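Local coordinates for protein transcriptional regulator, TetR family (Agrobacterium tumefaciens, PDB 2G7S) that probably binds operator DNA as a dimer and regulates transcription, as other TetR-family proteins do, at residues A163-A168 with A183-M188; E83-Y88 with T136-R141; C104-L109 with R125-S130. One frame throughout, in Å; residues are numbered along the deposited sequence.

All three contacts lie in the helical C-terminal part of this TetR-family regulator. Along the chain, interaction 2 opens with 83-88 and closes with 136-141; both segments of interaction 3, 104-109 and 125-130, fall between them, and interaction 1 follows. Interactions 2 and 3 share helix 118-144, with centres about 18 Å apart and nearest atoms about 6 Å apart. Interaction 1, centred about 14 Å from interaction 2 and about 16 Å from interaction 3, touches both: V165 meets Y88, and H166 packs on A107 and F128. Interactions 1 and 3 also reach the second subunit, so the internal packing of each chain runs directly into the dimer interface.

Interaction 1: residues A163-A168 with A183-M188; sequences ATVHGA and AITRPM
I184 reaches across to T164 and A168, starting with CB, 3.9 Å from A168 CB. From there the two branches part: chi1 of -71° sets CG1 beside the backbone N and turns CG2 anti to it, where CG2 meets two methyls, 3.7 Å from T164 CG2 and 3.7 Å from A168 CB. CG1 carries the chain past A168, and CD1 at the tip comes to 4.0 Å from A168 CA. T185 fills the next place along with its methyl: CG2 sits 3.8 Å from A168 CB and faces the backbone of V165, with V165 CG2 at 4.0 Å. Methyl groups do most of the touching, with no hydrogen bond from one segment to the other. The two helices, 154-173 and 180-192, run nearly antiparallel here, the segment axes 9.1 Å apart at an angle of 162°. As in other TetR-family proteins, such a C-terminal helix pair joins its counterpart from the second subunit in a four-helix bundle. In this dimer T164 packs on T164 of the second subunit, while I184 packs on A163 of that subunit. The threonine hydroxyls are satisfied within their own helices, T164 OG1 by I160 O and T185 OG1 by F181 O. With T185 OG1 placed between the backbone N and the carbonyl carbon (chi1 54°), the methyl is the branch turned to A168. Beyond T185 the helix kinks: P187 has no N-H to give the preceding turn, and M188, a selenomethionine, donates only a weak bond to T185 O.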
ATOM      1  N   ALA A 163       4.734   2.753  -8.097  1.00  6.02           N
ATOM      2  CA  ALA A 163       3.484   2.930  -7.380  1.00  5.54           C
ATOM      3  C   ALA A 163       2.455   1.893  -7.873  1.00  5.75           C
ATOM      4  O   ALA A 163       1.628   1.379  -7.103  1.00  5.99           O
ATOM      5  CB  ALA A 163       2.953   4.334  -7.562  1.00  6.76           C
ATOM      6  N   THR A 164       2.451   1.633  -9.180  1.00  6.10           N
ATOM      7  CA  THR A 164       1.502   0.636  -9.743  1.00  6.63           C
ATOM      8  C   THR A 164       1.806  -0.738  -9.183  1.00  5.05           C
ATOM      9  O   THR A 164       0.866  -1.471  -8.828  1.00  6.55           O
ATOM     10  CB  THR A 164       1.597   0.645 -11.280  1.00  7.70           C
ATOM     11  OG1 THR A 164       1.330   2.021 -11.740  1.00  9.76           O
ATOM     12  CG2 THR A 164       0.551  -0.255 -11.854  1.00 10.29           C
ATOM     13  N   VAL A 165       3.080  -1.116  -9.085  1.00  5.63           N
ATOM     14  CA  VAL A 165       3.480  -2.405  -8.500  1.00  5.79           C
ATOM     15  C   VAL A 165       2.994  -2.477  -7.042  1.00  4.87           C
ATOM     16  O   VAL A 165       2.435  -3.517  -6.640  1.00  5.90           O
ATOM     17  CB  VAL A 165       5.026  -2.565  -8.631  1.00  6.43           C
ATOM     18  CG1 VAL A 165       5.580  -3.607  -7.742  1.00  7.66           C
ATOM     19  CG2 VAL A 165       5.419  -2.841 -10.121  1.00  7.65           C
ATOM     20  N   HIS A 166       3.289  -1.422  -6.258  1.00  5.25           N
ATOM     21  CA  HIS A 166       2.901  -1.498  -4.855  1.00  4.94           C
ATOM     22  C   HIS A 166       1.362  -1.504  -4.714  1.00  4.89           C
ATOM     23  O   HIS A 166       0.818  -2.231  -3.842  1.00  5.59           O
ATOM     24  CB  HIS A 166       3.477  -0.322  -4.132  1.00  5.31           C
ATOM     25  CG  HIS A 166       4.959  -0.401  -4.026  1.00  6.01           C
ATOM     26  ND1 HIS A 166       5.737   0.718  -3.798  1.00  6.72           N
ATOM     27  CD2 HIS A 166       5.811  -1.456  -4.083  1.00  5.99           C
ATOM     28  CE1 HIS A 166       7.029   0.345  -3.720  1.00  6.93           C
ATOM     29  NE2 HIS A 166       7.102  -0.975  -3.901  1.00  6.84           N
ATOM     30  N   GLY A 167       0.661  -0.761  -5.577  1.00  5.03           N
ATOM     31  CA  GLY A 167      -0.778  -0.757  -5.487  1.00  4.95           C
ATOM     32  C   GLY A 167      -1.325  -2.102  -5.963  1.00  5.53           C
ATOM     33  O   GLY A 167      -2.421  -2.518  -5.507  1.00  6.04           O
ATOM     34  N   ALA A 168      -0.678  -2.744  -6.944  1.00  4.59           N
ATOM     35  CA  ALA A 168      -1.153  -4.033  -7.453  1.00  5.96           C
ATOM     36  C   ALA A 168      -0.953  -5.147  -6.408  1.00  6.35           C
ATOM     37  O   ALA A 168      -1.815  -6.033  -6.286  1.00  6.52           O
ATOM     38  CB  ALA A 168      -0.398  -4.368  -8.740  1.00  6.55           C
ATOM     39  N   ALA A 183      -2.635  -8.199 -14.153  1.00  8.83           N
ATOM     40  CA  ALA A 183      -3.675  -7.449 -14.858  1.00  9.43           C
ATOM     41  C   ALA A 183      -3.526  -5.953 -14.639  1.00  9.39           C
ATOM     42  O   ALA A 183      -3.972  -5.131 -15.487  1.00 10.05           O
ATOM     43  CB  ALA A 183      -5.044  -7.872 -14.352  1.00 10.56           C
ATOM     44  N   ILE A 184      -2.927  -5.565 -13.514  1.00  8.32           N
ATOM     45  CA  ILE A 184      -2.755  -4.143 -13.245  1.00  7.47           C
ATOM     46  C   ILE A 184      -1.412  -3.638 -13.800  1.00  7.29           C
ATOM     47  O   ILE A 184      -1.382  -2.471 -14.309  1.00  8.11           O
ATOM     48  CB  ILE A 184      -2.843  -3.880 -11.730  1.00  7.31           C
ATOM     49  CG1 ILE A 184      -4.295  -4.074 -11.292  1.00  8.09           C
ATOM     50  CG2 ILE A 184      -2.319  -2.494 -11.333  1.00  7.94           C
ATOM     51  CD1 ILE A 184      -4.440  -4.187  -9.790  1.00  8.79           C
ATOM     52  N   THR A 185      -0.337  -4.425 -13.666  1.00  7.08           N
ATOM     53  CA  THR A 185       0.975  -3.895 -13.995  1.00  7.63           C
ATOM     54  C   THR A 185       1.366  -4.067 -15.477  1.00  7.77           C
ATOM     55  O   THR A 185       2.132  -3.240 -16.008  1.00  8.94           O
ATOM     56  CB  THR A 185       2.067  -4.567 -13.164  1.00  7.31           C
ATOM     57  OG1 THR A 185       2.000  -5.993 -13.308  1.00  8.08           O
ATOM     58  CG2 THR A 185       1.956  -4.205 -11.674  1.00  8.61           C
ATOM     59  N   ARG A 186       0.837  -5.105 -16.121  1.00  8.17           N
ATOM     60  CA  ARG A 186       1.336  -5.430 -17.464  1.00  8.80           C
ATOM     61  C   ARG A 186       0.854  -4.414 -18.525  1.00  9.33           C
ATOM     62  O   ARG A 186       1.541  -4.204 -19.535  1.00 10.85           O
ATOM     63  CB  ARG A 186       1.026  -6.899 -17.813  1.00  9.97           C
ATOM     64  CG  ARG A 186       1.957  -7.792 -16.939  1.00  9.39           C
ATOM     65  CD  ARG A 186       1.567  -9.267 -17.137  1.00 11.17           C
ATOM     66  NE  ARG A 186       2.475 -10.151 -16.408  1.00 10.84           N
ATOM     67  CZ  ARG A 186       3.691 -10.413 -16.849  1.00  9.13           C
ATOM     68  NH1 ARG A 186       4.146  -9.852 -18.006  1.00 12.17           N
ATOM     69  NH2 ARG A 186       4.500 -11.242 -16.136  1.00 11.77           N
ATOM     70  N   PRO A 187      -0.370  -3.875 -18.418  1.00  9.85           N
ATOM     71  CA  PRO A 187      -0.764  -2.925 -19.497  1.00 10.16           C
ATOM     72  C   PRO A 187       0.228  -1.764 -19.691  1.00 11.49           C
ATOM     73  O   PRO A 187       0.447  -1.334 -20.827  1.00 11.72           O
ATOM     74  CB  PRO A 187      -2.181  -2.493 -19.101  1.00 11.04           C
ATOM     75  CG  PRO A 187      -2.728  -3.747 -18.391  1.00 10.19           C
ATOM     76  CD  PRO A 187      -1.516  -4.230 -17.556  1.00 10.99           C
HETATM   77  N   MSE A 188       0.877  -1.295 -18.613  0.50  9.60           N
HETATM   78  CA  MSE A 188       1.858  -0.197 -18.781  0.50 10.24           C
HETATM   79  C   MSE A 188       2.988  -0.663 -19.666  0.50  9.73           C
HETATM   80  O   MSE A 188       3.431   0.059 -20.582  0.50 10.43           O
HETATM   81  CB  MSE A 188       2.419   0.317 -17.447  0.50  9.71           C
HETATM   82  CG  MSE A 188       3.505   1.416 -17.717  0.50  7.24           C
HETATM   83 SE   MSE A 188       4.013   2.340 -16.137  0.40 12.07          SE
HETATM   84  CE  MSE A 188       5.763   3.117 -16.830  0.50 11.50           C
TER

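Interaction 2: residues E83-Y88 with T136-R141; sequences EQLRAY and TAVLER
Q84 and V138 mark the nearest backbone approach, their CA atoms 7.5 Å apart, where the axes of 83-88 and 136-141 come within 10.4 Å and run roughly antiparallel at 144°. V138 meets L85 with one methyl: its CG1 lies 3.6 Å from L85 CG and almost as near L85 CD2, the two side chains sliding past each other in opposite directions. The other leucine methyl, L85 CD1, turns to L139 CD2 at 3.9 Å, and those two chains cross at about a right angle. This apolar patch joins helix 81-98 to helix 118-144 in the helical C-terminal domain characteristic of TetR-family regulators; helix 180-192 extends it, with L189 against L85 and I192 against L139. One polar bond lies beside the patch. Q84, extended beyond CG, offers OE1 to R141 NH2 at 2.7 Å with a fairly bent N-H...O angle of 152°. The acceptor is nearly in the guanidinium plane, but the donor is tilted 22° from the carbonyl plane, and the amide and guanidinium planes are strongly turned against each other. A bend at chi3 folds the arginine back over its own helix, putting one guanidinium face above A137 O and V138 CA, near the rim. Q84 OE1 also sits 3.7 Å from V138 CG1, so the polar and apolar parts are continuous. Both polar groups have further partners: Q84 NE2 donates to I78 O, fixing which way round the buried amide lies, and R141 NH1 forms a long, weak ion pair with E75.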
ATOM      1  N   GLU A  83      12.462  -6.242 -21.526  1.00  9.13           N
ATOM      2  CA  GLU A  83      12.397  -7.594 -20.975  1.00  7.93           C
ATOM      3  C   GLU A  83      12.898  -7.614 -19.545  1.00  8.96           C
ATOM      4  O   GLU A  83      12.459  -8.492 -18.772  1.00  9.36           O
ATOM      5  CB  GLU A  83      13.190  -8.555 -21.891  1.00  9.07           C
ATOM      6  CG  GLU A  83      12.515  -8.628 -23.278  1.00  9.30           C
ATOM      7  CD  GLU A  83      11.091  -9.116 -23.250  1.00 10.81           C
ATOM      8  OE1 GLU A  83      10.768  -9.999 -22.422  1.00 11.11           O
ATOM      9  OE2 GLU A  83      10.274  -8.583 -24.026  1.00 13.65           O
ATOM     10  N   GLN A  84      13.736  -6.682 -19.129  1.00  8.51           N
ATOM     11  CA  GLN A  84      14.095  -6.600 -17.689  1.00  9.23           C
ATOM     12  C   GLN A  84      12.862  -6.189 -16.873  1.00  8.21           C
ATOM     13  O   GLN A  84      12.607  -6.799 -15.810  1.00  8.69           O
ATOM     14  CB  GLN A  84      15.210  -5.524 -17.501  1.00  9.25           C
ATOM     15  CG  GLN A  84      16.557  -6.025 -18.148  1.00 10.17           C
ATOM     16  CD  GLN A  84      17.595  -4.908 -18.235  1.00 11.90           C
ATOM     17  OE1 GLN A  84      17.344  -3.737 -17.903  1.00 16.41           O
ATOM     18  NE2 GLN A  84      18.780  -5.277 -18.670  1.00 14.69           N
ATOM     19  N   LEU A  85      12.085  -5.211 -17.369  1.00  7.79           N
ATOM     20  CA  LEU A  85      10.866  -4.837 -16.627  1.00  7.80           C
ATOM     21  C   LEU A  85       9.879  -6.024 -16.637  1.00  7.11           C
ATOM     22  O   LEU A  85       9.222  -6.273 -15.592  1.00  7.92           O
ATOM     23  CB  LEU A  85      10.194  -3.620 -17.231  1.00  8.80           C
ATOM     24  CG  LEU A  85      11.091  -2.394 -17.270  1.00 10.45           C
ATOM     25  CD1 LEU A  85      10.360  -1.309 -18.082  1.00 12.55           C
ATOM     26  CD2 LEU A  85      11.325  -1.911 -15.832  1.00 12.97           C
ATOM     27  N   ARG A  86       9.766  -6.717 -17.761  1.00  7.94           N
ATOM     28  CA  ARG A  86       8.795  -7.820 -17.801  1.00  8.89           C
ATOM     29  C   ARG A  86       9.240  -8.924 -16.815  1.00  7.98           C
ATOM     30  O   ARG A  86       8.394  -9.577 -16.127  1.00  8.18           O
ATOM     31  CB  ARG A  86       8.775  -8.450 -19.214  1.00  9.25           C
ATOM     32  CG  ARG A  86       7.543  -9.411 -19.429  1.00 10.86           C
ATOM     33  CD  ARG A  86       7.639 -10.224 -20.767  1.00 12.47           C
ATOM     34  NE  ARG A  86       7.990  -9.331 -21.866  1.00 11.89           N
ATOM     35  CZ  ARG A  86       7.128  -8.517 -22.457  1.00 12.78           C
ATOM     36  NH1 ARG A  86       5.829  -8.555 -22.093  1.00 12.34           N
ATOM     37  NH2 ARG A  86       7.530  -7.654 -23.425  1.00 14.49           N
ATOM     38  N   ALA A  87      10.555  -9.167 -16.717  1.00  7.80           N
ATOM     39  CA  ALA A  87      11.027 -10.212 -15.799  1.00  8.34           C
ATOM     40  C   ALA A  87      10.835  -9.796 -14.343  1.00  7.51           C
ATOM     41  O   ALA A  87      10.579 -10.645 -13.477  1.00  8.92           O
ATOM     42  CB  ALA A  87      12.531 -10.526 -16.048  1.00  9.21           C
ATOM     43  N   TYR A  88      10.944  -8.510 -14.058  1.00  7.54           N
ATOM     44  CA  TYR A  88      10.675  -8.009 -12.682  1.00  7.34           C
ATOM     45  C   TYR A  88       9.197  -8.246 -12.315  1.00  7.03           C
ATOM     46  O   TYR A  88       8.900  -8.716 -11.185  1.00  8.49           O
ATOM     47  CB  TYR A  88      11.096  -6.517 -12.662  1.00  7.24           C
ATOM     48  CG  TYR A  88      10.652  -5.791 -11.429  1.00  7.13           C
ATOM     49  CD1 TYR A  88      11.267  -5.962 -10.217  1.00  9.63           C
ATOM     50  CD2 TYR A  88       9.600  -4.915 -11.483  1.00 10.16           C
ATOM     51  CE1 TYR A  88      10.801  -5.243  -9.049  1.00  8.00           C
ATOM     52  CE2 TYR A  88       9.159  -4.230 -10.366  1.00 11.76           C
ATOM     53  CZ  TYR A  88       9.737  -4.388  -9.179  1.00  7.63           C
ATOM     54  OH  TYR A  88       9.302  -3.670  -8.070  1.00 10.34           O
ATOM     55  N   THR A 136      14.331   3.715 -13.088  1.00  6.73           N
ATOM     56  CA  THR A 136      14.634   4.896 -13.908  1.00  6.20           C
ATOM     57  C   THR A 136      15.737   4.545 -14.898  1.00  6.86           C
ATOM     58  O   THR A 136      15.652   4.879 -16.080  1.00  8.09           O
ATOM     59  CB  THR A 136      15.078   6.105 -13.001  1.00  6.94           C
ATOM     60  OG1 THR A 136      13.974   6.504 -12.181  1.00  7.71           O
ATOM     61  CG2 THR A 136      15.559   7.326 -13.846  1.00  8.06           C
ATOM     62  N   ALA A 137      16.792   3.885 -14.406  1.00  7.32           N
ATOM     63  CA  ALA A 137      17.903   3.505 -15.292  1.00  7.93           C
ATOM     64  C   ALA A 137      17.453   2.503 -16.365  1.00  7.78           C
ATOM     65  O   ALA A 137      17.911   2.623 -17.526  1.00  9.92           O
ATOM     66  CB  ALA A 137      19.075   3.007 -14.487  1.00  9.03           C
ATOM     67  N   VAL A 138      16.595   1.536 -16.037  1.00  7.78           N
ATOM     68  CA  VAL A 138      16.117   0.591 -17.034  1.00  8.00           C
ATOM     69  C   VAL A 138      15.319   1.370 -18.082  1.00  8.12           C
ATOM     70  O   VAL A 138      15.510   1.146 -19.322  1.00  8.52           O
ATOM     71  CB  VAL A 138      15.185  -0.447 -16.397  1.00  9.19           C
ATOM     72  CG1 VAL A 138      14.530  -1.346 -17.487  1.00 11.31           C
ATOM     73  CG2 VAL A 138      16.007  -1.278 -15.384  1.00 12.72           C
ATOM     74  N   LEU A 139      14.416   2.277 -17.651  1.00  7.50           N
ATOM     75  CA  LEU A 139      13.636   3.023 -18.639  1.00  7.09           C
ATOM     76  C   LEU A 139      14.562   3.892 -19.552  1.00  7.41           C
ATOM     77  O   LEU A 139      14.328   4.013 -20.755  1.00  8.01           O
ATOM     78  CB  LEU A 139      12.586   3.888 -17.904  1.00  8.34           C
ATOM     79  CG  LEU A 139      11.484   3.011 -17.269  1.00  6.68           C
ATOM     80  CD1 LEU A 139      10.773   3.865 -16.274  1.00 10.06           C
ATOM     81  CD2 LEU A 139      10.487   2.546 -18.330  1.00  9.73           C
ATOM     82  N   GLU A 140      15.566   4.498 -18.925  1.00  7.49           N
ATOM     83  CA  GLU A 140      16.486   5.353 -19.709  1.00  8.50           C
ATOM     84  C   GLU A 140      17.184   4.495 -20.759  1.00  8.57           C
ATOM     85  O   GLU A 140      17.351   4.954 -21.912  1.00 10.09           O
ATOM     86  CB  GLU A 140      17.532   5.991 -18.794  1.00  8.85           C
ATOM     87  CG  GLU A 140      16.954   7.115 -17.986  1.00  9.89           C
ATOM     88  CD  GLU A 140      17.896   7.560 -16.855  1.00 10.86           C
ATOM     89  OE1 GLU A 140      18.677   6.728 -16.321  1.00 11.50           O
ATOM     90  OE2 GLU A 140      17.842   8.788 -16.510  1.00 11.20           O
ATOM     91  N   ARG A 141      17.679   3.294 -20.377  1.00  8.32           N
ATOM     92  CA  ARG A 141      18.351   2.408 -21.368  1.00  9.67           C
ATOM     93  C   ARG A 141      17.356   2.041 -22.441  1.00  9.11           C
ATOM     94  O   ARG A 141      17.707   1.887 -23.630  1.00 11.36           O
ATOM     95  CB  ARG A 141      18.873   1.183 -20.706  1.00 10.92           C
ATOM     96  CG  ARG A 141      20.061   1.536 -19.762  1.00 11.99           C
ATOM     97  CD  ARG A 141      20.823   0.242 -19.351  1.00 15.17           C
ATOM     98  NE  ARG A 141      19.979  -0.762 -18.735  1.00 19.30           N
ATOM     99  CZ  ARG A 141      19.748  -0.807 -17.391  1.00 18.58           C
ATOM    100  NH1 ARG A 141      20.286   0.098 -16.534  1.00 17.65           N
ATOM    101  NH2 ARG A 141      18.978  -1.780 -16.897  1.00 16.77           N
TER

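Interaction 3: residues C104-L109 with R125-S130; sequences CVCALL and RAHFRS
C106 and H127 make the tight part of this contact, and their CA atoms, 6.8 Å apart, are the nearest between the segments. C106 CB comes to 3.5 Å from H127 CD2, while SG leans back along the histidine chain to 3.6 Å from H127 CB. The sulfur approaches the imidazole obliquely, 4.3 Å from the ring centroid and 36° off its normal. H127 CG is anti to the backbone N (chi1 171°), which carries the ring out alongside the start of helix 105-110. An edge contact comes next: C106 O lies in the plane of the F128 ring, 3.7 Å from CE1. Packing is looser at two other points. C104, at the N-cap position, brings SG to about 3.9 Å from H127 NE2, though this sulfur's place is less certain, and F128 CZ stays 4.1 Å from A107 CA. All these touching residues are buried, so the loose side ends in more protein: F128 also meets the H175 ring of the second subunit. The segment axes cross at -119°, steeply enough that just a few side chains from each helix can meet. Helix 105-110 sits between the parts of the TetR fold: V105 packs on R18 and I22 of helix 6-24, L109 on V60 of helix 52-77, and the preceding C104 on Y63 of helix 52-77, while on the partner segment F128 packs on M162 of helix 154-173.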
ATOM      1  N   CYS A 104       5.995  -7.021  -0.586  1.00  8.35           N
ATOM      2  CA  CYS A 104       7.300  -6.426  -0.323  1.00  7.53           C
ATOM      3  C   CYS A 104       7.336  -5.920   1.150  1.00  7.19           C
ATOM      4  O   CYS A 104       6.449  -5.189   1.583  1.00  7.54           O
ATOM      5  CB  CYS A 104       7.467  -5.276  -1.305  1.00 10.10           C
ATOM      6  SG  CYS A 104       8.949  -4.249  -0.879  1.00  8.57           S
ATOM      7  N   VAL A 105       8.365  -6.319   1.907  1.00  7.42           N
ATOM      8  CA  VAL A 105       8.530  -5.862   3.287  1.00  7.59           C
ATOM      9  C   VAL A 105       8.519  -4.356   3.357  1.00  5.90           C
ATOM     10  O   VAL A 105       7.937  -3.772   4.286  1.00  7.67           O
ATOM     11  CB  VAL A 105       9.947  -6.385   3.749  1.00 10.41           C
ATOM     12  CG1 VAL A 105      10.382  -5.690   5.054  1.00 12.97           C
ATOM     13  CG2 VAL A 105       9.974  -7.911   3.892  1.00 14.34           C
ATOM     14  N   CYS A 106       9.215  -3.712   2.398  1.00  7.29           N
ATOM     15  CA  CYS A 106       9.368  -2.252   2.500  1.00  6.50           C
ATOM     16  C   CYS A 106       8.066  -1.566   2.087  1.00  6.37           C
ATOM     17  O   CYS A 106       7.685  -0.558   2.686  1.00  7.33           O
ATOM     18  CB  CYS A 106      10.506  -1.746   1.659  1.00  7.64           C
ATOM     19  SG  CYS A 106      12.088  -2.240   2.428  1.00 10.48           S
ATOM     20  N   ALA A 107       7.354  -2.093   1.078  1.00  6.98           N
ATOM     21  CA  ALA A 107       6.105  -1.465   0.724  1.00  7.33           C
ATOM     22  C   ALA A 107       5.120  -1.546   1.912  1.00  6.85           C
ATOM     23  O   ALA A 107       4.313  -0.630   2.153  1.00  7.85           O
ATOM     24  CB  ALA A 107       5.520  -2.142  -0.551  1.00  7.71           C
ATOM     25  N   LEU A 108       5.110  -2.692   2.604  1.00  6.53           N
ATOM     26  CA  LEU A 108       4.196  -2.853   3.713  1.00  6.91           C
ATOM     27  C   LEU A 108       4.571  -1.868   4.823  1.00  6.88           C
ATOM     28  O   LEU A 108       3.715  -1.183   5.393  1.00  8.26           O
ATOM     29  CB  LEU A 108       4.167  -4.366   4.207  1.00  8.69           C
ATOM     30  CG  LEU A 108       2.804  -4.826   4.851  1.00  9.98           C
ATOM     31  CD1 LEU A 108       2.774  -6.342   4.995  1.00 12.81           C
ATOM     32  CD2 LEU A 108       2.370  -4.163   6.115  1.00 17.99           C
ATOM     33  N   LEU A 109       5.856  -1.867   5.200  1.00  6.47           N
ATOM     34  CA  LEU A 109       6.262  -0.966   6.284  1.00  5.95           C
ATOM     35  C   LEU A 109       5.992   0.496   5.895  1.00  6.44           C
ATOM     36  O   LEU A 109       5.748   1.293   6.787  1.00  7.71           O
ATOM     37  CB  LEU A 109       7.739  -1.151   6.595  1.00  7.13           C
ATOM     38  CG  LEU A 109       8.069  -2.457   7.342  1.00  8.72           C
ATOM     39  CD1 LEU A 109       9.581  -2.709   7.355  1.00 10.02           C
ATOM     40  CD2 LEU A 109       7.555  -2.457   8.814  1.00 11.99           C
ATOM     41  N   ARG A 125      12.742   3.991   3.405  1.00  9.94           N
ATOM     42  CA  ARG A 125      12.813   5.030   2.366  1.00 10.85           C
ATOM     43  C   ARG A 125      13.958   4.750   1.436  1.00 11.78           C
ATOM     44  O   ARG A 125      13.832   5.037   0.229  1.00 12.85           O
ATOM     45  CB  ARG A 125      12.894   6.432   3.017  1.00 11.89           C
ATOM     46  CG  ARG A 125      11.590   6.880   3.658  1.00 13.45           C
ATOM     47  CD  ARG A 125      11.646   8.245   4.333  1.00 15.74           C
ATOM     48  NE  ARG A 125      10.249   8.659   4.579  1.00 16.30           N
ATOM     49  CZ  ARG A 125       9.819   9.533   5.502  1.00 15.78           C
ATOM     50  NH1 ARG A 125       8.556   9.865   5.546  1.00 16.99           N
ATOM     51  NH2 ARG A 125      10.669   9.970   6.452  1.00 19.57           N
ATOM     52  N   ALA A 126      15.063   4.193   1.926  1.00 12.00           N
ATOM     53  CA  ALA A 126      16.209   3.883   1.073  1.00 13.08           C
ATOM     54  C   ALA A 126      15.828   2.839   0.016  1.00 11.88           C
ATOM     55  O   ALA A 126      16.337   2.895  -1.134  1.00 12.20           O
ATOM     56  CB  ALA A 126      17.388   3.415   1.920  1.00 14.28           C
ATOM     57  N   HIS A 127      14.976   1.876   0.385  1.00 10.18           N
ATOM     58  CA  HIS A 127      14.548   0.912  -0.629  1.00  8.75           C
ATOM     59  C   HIS A 127      13.733   1.637  -1.733  1.00  7.68           C
ATOM     60  O   HIS A 127      13.898   1.357  -2.908  1.00  8.48           O
ATOM     61  CB  HIS A 127      13.644  -0.106   0.006  1.00  9.19           C
ATOM     62  CG  HIS A 127      12.991  -0.992  -0.996  1.00  8.60           C
ATOM     63  ND1 HIS A 127      13.667  -1.988  -1.666  1.00 10.54           N
ATOM     64  CD2 HIS A 127      11.715  -0.984  -1.486  1.00  8.14           C
ATOM     65  CE1 HIS A 127      12.833  -2.581  -2.509  1.00 10.83           C
ATOM     66  NE2 HIS A 127      11.644  -1.977  -2.442  1.00  9.08           N
ATOM     67  N   PHE A 128      12.808   2.517  -1.342  1.00  7.94           N
ATOM     68  CA  PHE A 128      11.995   3.194  -2.376  1.00  7.85           C
ATOM     69  C   PHE A 128      12.913   3.967  -3.317  1.00  8.29           C
ATOM     70  O   PHE A 128      12.654   3.981  -4.548  1.00  8.66           O
ATOM     71  CB  PHE A 128      10.953   4.139  -1.738  1.00  9.34           C
ATOM     72  CG  PHE A 128       9.689   3.463  -1.319  1.00  7.75           C
ATOM     73  CD1 PHE A 128       9.665   2.446  -0.330  1.00  8.53           C
ATOM     74  CD2 PHE A 128       8.475   3.817  -1.935  1.00  8.30           C
ATOM     75  CE1 PHE A 128       8.452   1.843   0.019  1.00  7.80           C
ATOM     76  CE2 PHE A 128       7.292   3.240  -1.542  1.00  7.92           C
ATOM     77  CZ  PHE A 128       7.270   2.223  -0.601  1.00  6.78           C
ATOM     78  N   ARG A 129      13.817   4.776  -2.754  0.50  9.09           N
ATOM     79  CA  ARG A 129      14.636   5.595  -3.666  0.50  9.63           C
ATOM     80  C   ARG A 129      15.471   4.694  -4.536  0.50  8.64           C
ATOM     81  O   ARG A 129      15.668   5.018  -5.717  0.50  8.70           O
ATOM     82  CB  ARG A 129      15.551   6.561  -2.878  0.50 10.27           C
ATOM     83  CG  ARG A 129      14.869   7.702  -2.104  0.50 15.07           C
ATOM     84  CD  ARG A 129      15.946   8.561  -1.299  0.50 16.59           C
ATOM     85  NE  ARG A 129      17.197   7.827  -1.104  0.50 19.39           N
ATOM     86  CZ  ARG A 129      17.671   7.298   0.035  0.50 20.68           C
ATOM     87  NH1 ARG A 129      17.018   7.412   1.186  0.50 19.26           N
ATOM     88  NH2 ARG A 129      18.804   6.631   0.015  0.50 17.77           N
ATOM     89  N   SER A 130      15.987   3.586  -3.988  0.50  8.66           N
ATOM     90  CA  SER A 130      16.846   2.687  -4.759  0.50  8.80           C
ATOM     91  C   SER A 130      16.089   1.930  -5.888  0.50  8.27           C
ATOM     92  O   SER A 130      16.571   1.860  -7.006  0.50  8.80           O
ATOM     93  CB  SER A 130      17.534   1.722  -3.792  0.50 10.49           C
ATOM     94  OG  SER A 130      18.148   0.661  -4.473  0.50 15.58           O
TER